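Local coordinates for protein putative polyphosphate kinase 2 (PDB 3CZP) that transfers phosphate from inorganic polyphosphate to AMP to make ADP, and less efficiently from polyphosphate to GMP, with magnesium as cofactor, at residues 45-50 with 147-152; 24-29 with 63-68; 156-161 with 187-192. All blocks are in the same frame, centred on the assembly; numbering follows the deposited sequence.

Contact 1: 45-50 with 147-152; sequences IILING and ALLFKF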
loop_
_atom_site.group_PDB
_atom_site.type_symbol
_atom_site.label_atom_id
_atom_site.label_comp_id
_atom_site.label_asym_id
_atom_site.label_seq_id
_atom_site.Cartn_x
_atom_site.Cartn_y
_atom_site.Cartn_z
ATOM N N ILE A 45 1.248 -15.372 -11.994
ATOM C CA ILE A 45 2.457 -14.607 -12.174
ATOM C C ILE A 45 3.220 -15.133 -13.370
ATOM O O ILE A 45 3.457 -16.342 -13.478
ATOM C CB ILE A 45 3.382 -14.669 -10.905
ATOM C CG1 ILE A 45 2.578 -14.222 -9.697
ATOM C CG2 ILE A 45 4.780 -13.867 -11.185
ATOM C CD1 ILE A 45 3.247 -14.575 -8.303
ATOM N N ILE A 46 3.615 -14.220 -14.236
ATOM C CA ILE A 46 4.344 -14.534 -15.453
ATOM C C ILE A 46 5.663 -13.760 -15.475
ATOM O O ILE A 46 5.665 -12.568 -15.439
ATOM C CB ILE A 46 3.512 -14.176 -16.737
ATOM C CG1 ILE A 46 2.104 -14.848 -16.728
ATOM C CG2 ILE A 46 4.314 -14.453 -17.987
ATOM C CD1 ILE A 46 1.102 -14.255 -17.824
ATOM N N LEU A 47 6.775 -14.496 -15.463
ATOM C CA LEU A 47 8.128 -13.926 -15.612
ATOM C C LEU A 47 8.592 -13.992 -17.056
ATOM O O LEU A 47 8.396 -14.989 -17.750
ATOM C CB LEU A 47 9.113 -14.617 -14.704
ATOM C CG LEU A 47 8.730 -14.883 -13.222
ATOM C CD1 LEU A 47 9.940 -15.524 -12.473
ATOM C CD2 LEU A 47 8.134 -13.665 -12.534
ATOM N N ILE A 48 9.214 -12.903 -17.480
ATOM C CA ILE A 48 9.621 -12.663 -18.865
ATOM C C ILE A 48 11.098 -12.384 -18.820
ATOM O O ILE A 48 11.507 -11.448 -18.148
ATOM C CB ILE A 48 8.816 -11.449 -19.535
ATOM C CG1 ILE A 48 7.308 -11.730 -19.481
ATOM C CG2 ILE A 48 9.332 -11.139 -20.926
ATOM C CD1 ILE A 48 6.827 -12.953 -20.301
ATOM N N ASN A 49 11.869 -13.238 -19.488
ATOM C CA ASN A 49 13.303 -13.244 -19.469
ATOM C C ASN A 49 13.881 -13.754 -20.790
ATOM O O ASN A 49 13.125 -14.223 -21.639
ATOM C CB ASN A 49 13.753 -14.190 -18.361
ATOM C CG ASN A 49 13.483 -13.634 -16.925
ATOM O OD1 ASN A 49 12.546 -14.086 -16.254
ATOM N ND2 ASN A 49 14.319 -12.682 -16.465
ATOM N N GLY A 50 15.199 -13.616 -20.970
ATOM C CA GLY A 50 15.872 -14.099 -22.137
ATOM C C GLY A 50 16.736 -13.120 -22.908
ATOM O O GLY A 50 17.205 -12.130 -22.375
ATOM N N ALA A 147 -0.066 -19.813 -5.925
ATOM C CA ALA A 147 0.219 -19.122 -7.173
ATOM C C ALA A 147 0.388 -20.087 -8.329
ATOM O O ALA A 147 1.008 -21.160 -8.189
ATOM C CB ALA A 147 1.530 -18.212 -7.068
ATOM N N LEU A 148 -0.093 -19.626 -9.494
ATOM C CA LEU A 148 0.241 -20.182 -10.784
ATOM C C LEU A 148 1.335 -19.345 -11.449
ATOM O O LEU A 148 1.114 -18.224 -11.875
ATOM C CB LEU A 148 -1.012 -20.259 -11.671
ATOM C CG LEU A 148 -0.851 -20.859 -13.069
ATOM C CD1 LEU A 148 -0.489 -22.349 -13.013
ATOM C CD2 LEU A 148 -2.127 -20.579 -13.928
ATOM N N LEU A 149 2.515 -19.953 -11.555
ATOM C CA LEU A 149 3.737 -19.276 -11.897
ATOM C C LEU A 149 4.280 -19.809 -13.204
ATOM O O LEU A 149 4.658 -20.994 -13.335
ATOM C CB LEU A 149 4.779 -19.492 -10.802
ATOM C CG LEU A 149 6.173 -18.923 -11.127
ATOM C CD1 LEU A 149 6.130 -17.403 -11.335
ATOM C CD2 LEU A 149 7.143 -19.236 -10.027
ATOM N N PHE A 150 4.293 -18.957 -14.196
ATOM C CA PHE A 150 4.897 -19.260 -15.486
ATOM C C PHE A 150 6.243 -18.542 -15.599
ATOM O O PHE A 150 6.334 -17.362 -15.239
ATOM C CB PHE A 150 3.993 -18.725 -16.604
ATOM C CG PHE A 150 2.664 -19.409 -16.706
ATOM C CD1 PHE A 150 2.508 -20.550 -17.529
ATOM C CD2 PHE A 150 1.538 -18.883 -16.070
ATOM C CE1 PHE A 150 1.265 -21.144 -17.664
ATOM C CE2 PHE A 150 0.322 -19.504 -16.186
ATOM C CZ PHE A 150 0.183 -20.631 -16.972
ATOM N N LYS A 151 7.275 -19.198 -16.148
ATOM C CA LYS A 151 8.537 -18.517 -16.477
ATOM C C LYS A 151 8.928 -18.761 -17.967
ATOM O O LYS A 151 9.131 -19.891 -18.395
ATOM C CB LYS A 151 9.660 -18.963 -15.551
ATOM C CG LYS A 151 9.294 -18.976 -14.078
ATOM C CD LYS A 151 10.460 -19.296 -13.257
ATOM C CE LYS A 151 10.420 -20.731 -12.747
ATOM N NZ LYS A 151 11.631 -20.889 -12.099
ATOM N N PHE A 152 9.082 -17.685 -18.725
ATOM C CA PHE A 152 9.373 -17.802 -20.119
ATOM C C PHE A 152 10.718 -17.212 -20.381
ATOM O O PHE A 152 11.006 -16.055 -20.012
ATOM C CB PHE A 152 8.305 -17.138 -21.011
ATOM C CG PHE A 152 6.974 -17.773 -20.944
ATOM C CD1 PHE A 152 6.683 -18.929 -21.653
ATOM C CD2 PHE A 152 5.960 -17.187 -20.192
ATOM C CE1 PHE A 152 5.409 -19.487 -21.573
ATOM C CE2 PHE A 152 4.678 -17.724 -20.152
ATOM C CZ PHE A 152 4.411 -18.859 -20.804
#
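Ile45, Ile46, Leu47 and Ile48 pair in parallel register with Leu149, Phe150, Lys151 and Phe152, the two strand axes 4.7 Å apart and inclined by 11°. Five N-H...O bonds tie the edges together. Phe150 N donates a hydrogen bond to Ile45 O at 2.8 Å, and Leu47 N donates one to Phe150 O at 2.9 Å, so that Phe150 uses both its N-H and its carbonyl on this neighbour. The series ends with Asn49 N to Phe152 O, more bent at the hydrogen (139°) than the others.

On the face carrying Ile46, Ile48 and both phenylalanines, Ile46 and Phe150 run side by side, while Ile46 CG2 comes up to the edge of the Phe152 ring, in its plane, 3.9 Å from CD2. Leu229 packs on Phe150 and Ile228 on Phe152, both from helix 218-238. The other face belongs to Ile45, Leu47, Leu149 and Lys151. Here Leu149 reaches back with CD1, 3.8 Å from Ile45 CG2 and 4.1 Å from Leu47 CG, because its CG stands anti to its backbone N (chi1 174°). Leu47 CD1 lies alongside the aliphatic part of Lys151, 3.9 Å from CG.

Beyond this shell, Lys151 NZ bonds to Thr203 O and Tyr111 OH and forms a salt bridge with Glu139, while Asn49 OD1 accepts from Asn109. The strand ends at Gly50, whose carbonyl receives Lys56 NZ; the spacing of Gly50 and Lys56 is consistent with the GxxxxGK core of a P-loop. Chemically, the junction is an apolar core in which backbone groups are paired across the strands and the buried lysine's charge is met by a carboxylate and two further oxygens.

Contact 2: 24-29 with 63-68; sequences ELREAL and LNEWMD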
loop_
_atom_site.group_PDB
_atom_site.type_symbol
_atom_site.label_atom_id
_atom_site.label_comp_id
_atom_site.label_asym_id
_atom_site.label_seq_id
_atom_site.Cartn_x
_atom_site.Cartn_y
_atom_site.Cartn_z
ATOM N N GLU A 24 -9.278 -18.572 -32.039
ATOM C CA GLU A 24 -9.749 -19.483 -31.003
ATOM C C GLU A 24 -9.037 -19.199 -29.675
ATOM O O GLU A 24 -9.692 -19.160 -28.654
ATOM C CB GLU A 24 -9.477 -20.908 -31.466
ATOM C CG GLU A 24 -10.035 -22.073 -30.669
ATOM C CD GLU A 24 -9.807 -23.406 -31.467
ATOM O OE1 GLU A 24 -8.628 -23.809 -31.625
ATOM O OE2 GLU A 24 -10.793 -24.005 -31.989
ATOM N N LEU A 25 -7.722 -19.001 -29.736
ATOM C CA LEU A 25 -6.855 -18.886 -28.588
ATOM C C LEU A 25 -7.244 -17.666 -27.808
ATOM O O LEU A 25 -7.321 -17.730 -26.611
ATOM C CB LEU A 25 -5.366 -18.775 -28.986
ATOM C CG LEU A 25 -4.329 -18.566 -27.836
ATOM C CD1 LEU A 25 -4.416 -19.658 -26.802
ATOM C CD2 LEU A 25 -2.933 -18.514 -28.390
ATOM N N ARG A 26 -7.461 -16.544 -28.485
ATOM C CA ARG A 26 -7.778 -15.317 -27.778
ATOM C C ARG A 26 -9.155 -15.397 -27.100
ATOM O O ARG A 26 -9.328 -14.986 -25.932
ATOM C CB ARG A 26 -7.546 -14.077 -28.661
ATOM C CG ARG A 26 -8.490 -13.810 -29.708
ATOM C CD ARG A 26 -7.913 -12.729 -30.686
ATOM N NE ARG A 26 -7.769 -11.395 -30.134
ATOM C CZ ARG A 26 -7.279 -10.369 -30.811
ATOM N NH1 ARG A 26 -7.196 -9.207 -30.230
ATOM N NH2 ARG A 26 -6.920 -10.481 -32.086
ATOM N N GLU A 27 -10.115 -16.033 -27.747
ATOM C CA GLU A 27 -11.395 -16.220 -27.090
ATOM C C GLU A 27 -11.260 -17.135 -25.825
ATOM O O GLU A 27 -11.783 -16.801 -24.772
ATOM C CB GLU A 27 -12.446 -16.728 -28.067
ATOM C CG GLU A 27 -13.738 -16.011 -27.915
ATOM C CD GLU A 27 -13.711 -14.479 -28.307
ATOM O OE1 GLU A 27 -14.553 -13.775 -27.729
ATOM O OE2 GLU A 27 -12.911 -13.982 -29.177
ATOM N N ALA A 28 -10.548 -18.261 -25.948
ATOM C CA ALA A 28 -10.287 -19.170 -24.843
ATOM C C ALA A 28 -9.473 -18.478 -23.732
ATOM O O ALA A 28 -9.771 -18.679 -22.565
ATOM C CB ALA A 28 -9.553 -20.456 -25.304
ATOM N N LEU A 29 -8.500 -17.625 -24.089
ATOM C CA LEU A 29 -7.778 -16.862 -23.059
ATOM C C LEU A 29 -8.684 -15.912 -22.272
ATOM O O LEU A 29 -8.727 -15.928 -21.018
ATOM C CB LEU A 29 -6.546 -16.119 -23.628
ATOM C CG LEU A 29 -5.331 -17.002 -23.944
ATOM C CD1 LEU A 29 -4.265 -16.259 -24.910
ATOM C CD2 LEU A 29 -4.641 -17.483 -22.689
ATOM N N LEU A 63 -0.081 -10.235 -25.834
ATOM C CA LEU A 63 -0.933 -10.834 -24.784
ATOM C C LEU A 63 -1.973 -9.875 -24.210
ATOM O O LEU A 63 -3.047 -10.305 -23.840
ATOM C CB LEU A 63 -0.085 -11.362 -23.609
ATOM C CG LEU A 63 0.827 -12.574 -23.886
ATOM C CD1 LEU A 63 1.612 -12.879 -22.624
ATOM C CD2 LEU A 63 0.123 -13.817 -24.513
ATOM N N ASN A 64 -1.624 -8.598 -24.151
ATOM C CA ASN A 64 -2.517 -7.523 -23.670
ATOM C C ASN A 64 -3.465 -7.009 -24.714
ATOM O O ASN A 64 -4.289 -6.139 -24.428
ATOM C CB ASN A 64 -1.662 -6.414 -23.105
ATOM C CG ASN A 64 -1.186 -6.719 -21.694
ATOM O OD1 ASN A 64 -1.918 -6.427 -20.749
ATOM N ND2 ASN A 64 0.046 -7.334 -21.537
ATOM N N GLU A 65 -3.350 -7.551 -25.930
ATOM C CA GLU A 65 -4.332 -7.342 -26.991
ATOM C C GLU A 65 -5.249 -8.519 -27.064
ATOM O O GLU A 65 -6.443 -8.357 -27.166
ATOM C CB GLU A 65 -3.649 -7.137 -28.340
ATOM C CG GLU A 65 -4.677 -6.824 -29.431
ATOM C CD GLU A 65 -4.007 -6.491 -30.757
ATOM O OE1 GLU A 65 -2.801 -6.176 -30.693
ATOM O OE2 GLU A 65 -4.723 -6.551 -31.809
ATOM N N TRP A 66 -4.687 -9.706 -26.904
ATOM C CA TRP A 66 -5.457 -10.949 -26.867
ATOM C C TRP A 66 -6.317 -11.060 -25.634
ATOM O O TRP A 66 -7.465 -11.502 -25.717
ATOM C CB TRP A 66 -4.514 -12.155 -26.906
ATOM C CG TRP A 66 -3.826 -12.336 -28.261
ATOM C CD1 TRP A 66 -4.061 -11.644 -29.390
ATOM C CD2 TRP A 66 -2.791 -13.272 -28.566
ATOM N NE1 TRP A 66 -3.262 -12.094 -30.410
ATOM C CE2 TRP A 66 -2.449 -13.089 -29.928
ATOM C CE3 TRP A 66 -2.113 -14.247 -27.824
ATOM C CZ2 TRP A 66 -1.474 -13.869 -30.574
ATOM C CZ3 TRP A 66 -1.142 -15.014 -28.463
ATOM C CH2 TRP A 66 -0.821 -14.813 -29.829
HETATM N N MSE A 67 -5.723 -10.704 -24.488
HETATM C CA MSE A 67 -6.372 -10.805 -23.206
HETATM C C MSE A 67 -6.878 -9.447 -22.808
HETATM O O MSE A 67 -6.759 -8.469 -23.550
HETATM C CB MSE A 67 -5.421 -11.419 -22.156
HETATM C CG MSE A 67 -4.875 -12.758 -22.620
HETATM SE SE MSE A 67 -3.612 -13.457 -21.330
HETATM C CE MSE A 67 -4.912 -14.166 -20.186
ATOM N N ASP A 68 -7.527 -9.367 -21.658
ATOM C CA ASP A 68 -8.076 -8.098 -21.178
ATOM C C ASP A 68 -7.004 -7.426 -20.300
ATOM O O ASP A 68 -6.701 -7.873 -19.209
ATOM C CB ASP A 68 -9.373 -8.375 -20.374
ATOM C CG ASP A 68 -10.216 -7.129 -20.101
ATOM O OD1 ASP A 68 -9.700 -6.012 -20.035
ATOM O OD2 ASP A 68 -11.429 -7.261 -19.812
HETATM O O HOH W 1 -9.010 -10.723 -27.870
#
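The guanidinium of Arg26 lies against the indole of Trp66 where segment 24-29 of helix 15-39 meets the helix end at 63-68. Trp66 CD1 sits over the centre of one guanidinium face, 3.7 Å from Arg26 CZ, yet the two planes are 56° apart, so this is no parallel stack.

Polar contacts come from the same arginine. Its NH1 gives a hydrogen bond to Glu65 O at 3.3 Å, approaching from above the carbonyl plane and bent to 135° at the hydrogen. NE reaches water 1 at 2.7 Å, and the water, lying at the edge of the guanidinium, donates to Trp66 O at 2.8 Å. Glu65 OE2 lies 4.0 Å from Arg26 NH1, a long salt bridge. With CG of Arg26 between its backbone N and carbonyl carbon (chi1 74°), the chain folds across Trp66 rather than running away from it.

Apolar packing completes the interface: Leu25 CD2 touches Trp66 CZ3 at 3.9 Å, Leu29 CD1 meets CE3 of the same ring, and Leu29 CB rests on CG of selenomethionine Met67 at 3.9 Å.

Helix 218-238 packs on both partners, with Leu223 on Leu25, Leu230 on Leu29 and Ala222 on Trp66. Met67 leans on Ile72 of strand 72-76, while Arg318 of the second subunit packs on Arg26, placing this helix pair at the dimer interface.

Contact 3: 156-161 with 187-192; sequences LSKKQL and EVYDRF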
loop_
_atom_site.group_PDB
_atom_site.type_symbol
_atom_site.label_atom_id
_atom_site.label_comp_id
_atom_site.label_asym_id
_atom_site.label_seq_id
_atom_site.Cartn_x
_atom_site.Cartn_y
_atom_site.Cartn_z
ATOM N N LEU A 156 17.321 -16.607 -28.588
ATOM C CA LEU A 156 17.909 -16.600 -29.911
ATOM C C LEU A 156 19.263 -17.226 -29.773
ATOM O O LEU A 156 19.890 -17.149 -28.724
ATOM C CB LEU A 156 18.061 -15.181 -30.473
ATOM C CG LEU A 156 16.845 -14.284 -30.763
ATOM C CD1 LEU A 156 17.331 -12.844 -31.081
ATOM C CD2 LEU A 156 15.964 -14.874 -31.872
ATOM N N SER A 157 19.711 -17.867 -30.838
ATOM C CA SER A 157 21.084 -18.330 -30.908
ATOM C C SER A 157 21.979 -17.158 -31.232
ATOM O O SER A 157 21.546 -16.085 -31.638
ATOM C CB SER A 157 21.272 -19.473 -31.919
ATOM O OG SER A 157 21.081 -19.004 -33.226
ATOM N N LYS A 158 23.262 -17.406 -31.048
ATOM C CA LYS A 158 24.261 -16.385 -31.285
ATOM C C LYS A 158 24.137 -15.832 -32.694
ATOM O O LYS A 158 24.109 -14.620 -32.870
ATOM C CB LYS A 158 25.637 -16.967 -31.044
ATOM C CG LYS A 158 26.731 -15.940 -30.915
ATOM C CD LYS A 158 27.959 -16.621 -30.433
ATOM C CE LYS A 158 29.161 -15.664 -30.291
ATOM N NZ LYS A 158 29.129 -14.823 -29.064
ATOM N N LYS A 159 24.045 -16.749 -33.666
ATOM C CA LYS A 159 23.861 -16.465 -35.100
ATOM C C LYS A 159 22.590 -15.675 -35.379
ATOM O O LYS A 159 22.583 -14.777 -36.216
ATOM C CB LYS A 159 23.790 -17.778 -35.899
ATOM C CG LYS A 159 25.048 -18.131 -36.640
ATOM C CD LYS A 159 24.858 -19.350 -37.573
ATOM C CE LYS A 159 26.163 -20.173 -37.709
ATOM N NZ LYS A 159 27.384 -19.327 -37.580
ATOM N N GLN A 160 21.515 -16.033 -34.676
ATOM C CA GLN A 160 20.218 -15.355 -34.836
ATOM C C GLN A 160 20.315 -13.959 -34.225
ATOM O O GLN A 160 19.948 -12.996 -34.857
ATOM C CB GLN A 160 19.086 -16.157 -34.179
ATOM C CG GLN A 160 18.570 -17.376 -34.993
ATOM C CD GLN A 160 17.682 -18.314 -34.168
ATOM O OE1 GLN A 160 17.751 -18.353 -32.944
ATOM N NE2 GLN A 160 16.844 -19.062 -34.849
ATOM N N LEU A 161 20.840 -13.845 -32.999
ATOM C CA LEU A 161 21.144 -12.518 -32.420
ATOM C C LEU A 161 21.985 -11.655 -33.369
ATOM O O LEU A 161 21.663 -10.509 -33.621
ATOM C CB LEU A 161 21.860 -12.654 -31.076
ATOM C CG LEU A 161 22.220 -11.311 -30.426
ATOM C CD1 LEU A 161 20.964 -10.609 -29.915
ATOM C CD2 LEU A 161 23.238 -11.486 -29.313
ATOM N N GLU A 187 31.097 -11.725 -26.125
ATOM C CA GLU A 187 31.239 -12.230 -24.753
ATOM C C GLU A 187 29.957 -12.081 -23.928
ATOM O O GLU A 187 29.637 -12.974 -23.137
ATOM C CB GLU A 187 32.433 -11.551 -24.032
ATOM C CG GLU A 187 32.562 -10.022 -24.295
ATOM C CD GLU A 187 33.386 -9.273 -23.248
ATOM O OE1 GLU A 187 32.767 -8.640 -22.360
ATOM O OE2 GLU A 187 34.642 -9.298 -23.327
ATOM N N VAL A 188 29.223 -10.976 -24.115
ATOM C CA VAL A 188 27.969 -10.751 -23.384
ATOM C C VAL A 188 27.059 -11.955 -23.603
ATOM O O VAL A 188 26.791 -12.663 -22.645
ATOM C CB VAL A 188 27.271 -9.415 -23.765
ATOM C CG1 VAL A 188 25.884 -9.335 -23.195
ATOM C CG2 VAL A 188 28.107 -8.224 -23.278
ATOM N N TYR A 189 26.659 -12.229 -24.848
ATOM C CA TYR A 189 25.792 -13.412 -25.152
ATOM C C TYR A 189 26.332 -14.744 -24.538
ATOM O O TYR A 189 25.638 -15.493 -23.837
ATOM C CB TYR A 189 25.617 -13.556 -26.691
ATOM C CG TYR A 189 24.722 -14.719 -27.070
ATOM C CD1 TYR A 189 23.358 -14.549 -27.214
ATOM C CD2 TYR A 189 25.227 -16.001 -27.214
ATOM C CE1 TYR A 189 22.506 -15.644 -27.513
ATOM C CE2 TYR A 189 24.399 -17.074 -27.520
ATOM C CZ TYR A 189 23.041 -16.881 -27.669
ATOM O OH TYR A 189 22.228 -17.944 -27.949
ATOM N N ASP A 190 27.602 -15.029 -24.809
ATOM C CA ASP A 190 28.195 -16.275 -24.351
ATOM C C ASP A 190 28.066 -16.425 -22.836
ATOM O O ASP A 190 27.757 -17.509 -22.350
ATOM C CB ASP A 190 29.664 -16.363 -24.780
ATOM C CG ASP A 190 29.826 -16.508 -26.294
ATOM O OD1 ASP A 190 28.814 -16.558 -27.035
ATOM O OD2 ASP A 190 30.981 -16.526 -26.750
ATOM N N ARG A 191 28.286 -15.360 -22.093
ATOM C CA ARG A 191 28.231 -15.471 -20.638
ATOM C C ARG A 191 26.834 -15.501 -20.126
ATOM O O ARG A 191 26.538 -16.244 -19.201
ATOM C CB ARG A 191 29.033 -14.359 -19.942
ATOM C CG ARG A 191 30.488 -14.412 -20.327
ATOM C CD ARG A 191 31.276 -13.295 -19.676
ATOM N NE ARG A 191 31.204 -13.444 -18.226
ATOM C CZ ARG A 191 31.291 -12.456 -17.345
ATOM N NH1 ARG A 191 31.218 -12.720 -16.027
ATOM N NH2 ARG A 191 31.440 -11.207 -17.791
ATOM N N PHE A 192 25.960 -14.703 -20.739
ATOM C CA PHE A 192 24.570 -14.690 -20.390
ATOM C C PHE A 192 23.922 -16.085 -20.499
ATOM O O PHE A 192 23.133 -16.504 -19.606
ATOM C CB PHE A 192 23.829 -13.748 -21.310
ATOM C CG PHE A 192 22.510 -13.323 -20.777
ATOM C CD1 PHE A 192 22.440 -12.322 -19.825
ATOM C CD2 PHE A 192 21.327 -13.956 -21.211
ATOM C CE1 PHE A 192 21.222 -11.925 -19.335
ATOM C CE2 PHE A 192 20.115 -13.569 -20.737
ATOM C CZ PHE A 192 20.043 -12.539 -19.795
#
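Lys158 and Tyr189 bring the two backbones closest, with CA atoms 7.0 Å apart, where the first turn of helix 158-163 faces helix 186-203. Ser157 is the N-cap of the former and makes a capping box with Gln160: Ser157 N donates to Gln160 OE1 at 2.9 Å, and Gln160 N returns a weak bond to Ser157 OG.

Tyr189 spans the gap with CG anti to its backbone N (chi1 -179°). Its hydroxyl donates to Leu156 O at 2.6 Å, in the carbonyl plane and on a lone pair, which pins the ring just before the helix starts. Lys158 CA lies over one ring face, offset toward the rim, and Lys158 CB is 3.7 Å from Tyr189 CE2. Leu161 slides past the ring in the opposite direction, its CD2 3.7 Å from CD1 of Tyr189. Lys158 stretches out, turns at its last torsion and delivers NZ to Asp190 OD1 at 2.7 Å, from above the carboxylate plane, as a salt bridge; Ser186 OG is another partner of NZ.

Following the fourth strand in the sheet order, these two helices flank a partly unmodelled connection, a position consistent with the lid of P-loop kinases.

All three contacts belong to the first of two fused PPK2 domains, which seems to be catalytically inactive and might serve dimerization. Contact 1 is central to its parallel sheet of strand order 2-3-1-4-5, pairing the first strand with the fourth. Contact 2 alternates with it along the chain: helix 15-39 leads into strand 44-50, which leads into helix 56-66. Their centres are about 17 Å apart and they do not touch. Contact 3 comes later, after strand 148-155. Its centre is about 22 Å from that of contact 1, and the two meet where Phe192 CE2 packs 3.6 Å from Gly50 O. Contacts 2 and 3 are about 31 Å apart between centres, with nearest atoms about 17 Å apart, contact 2 lying toward the other subunit.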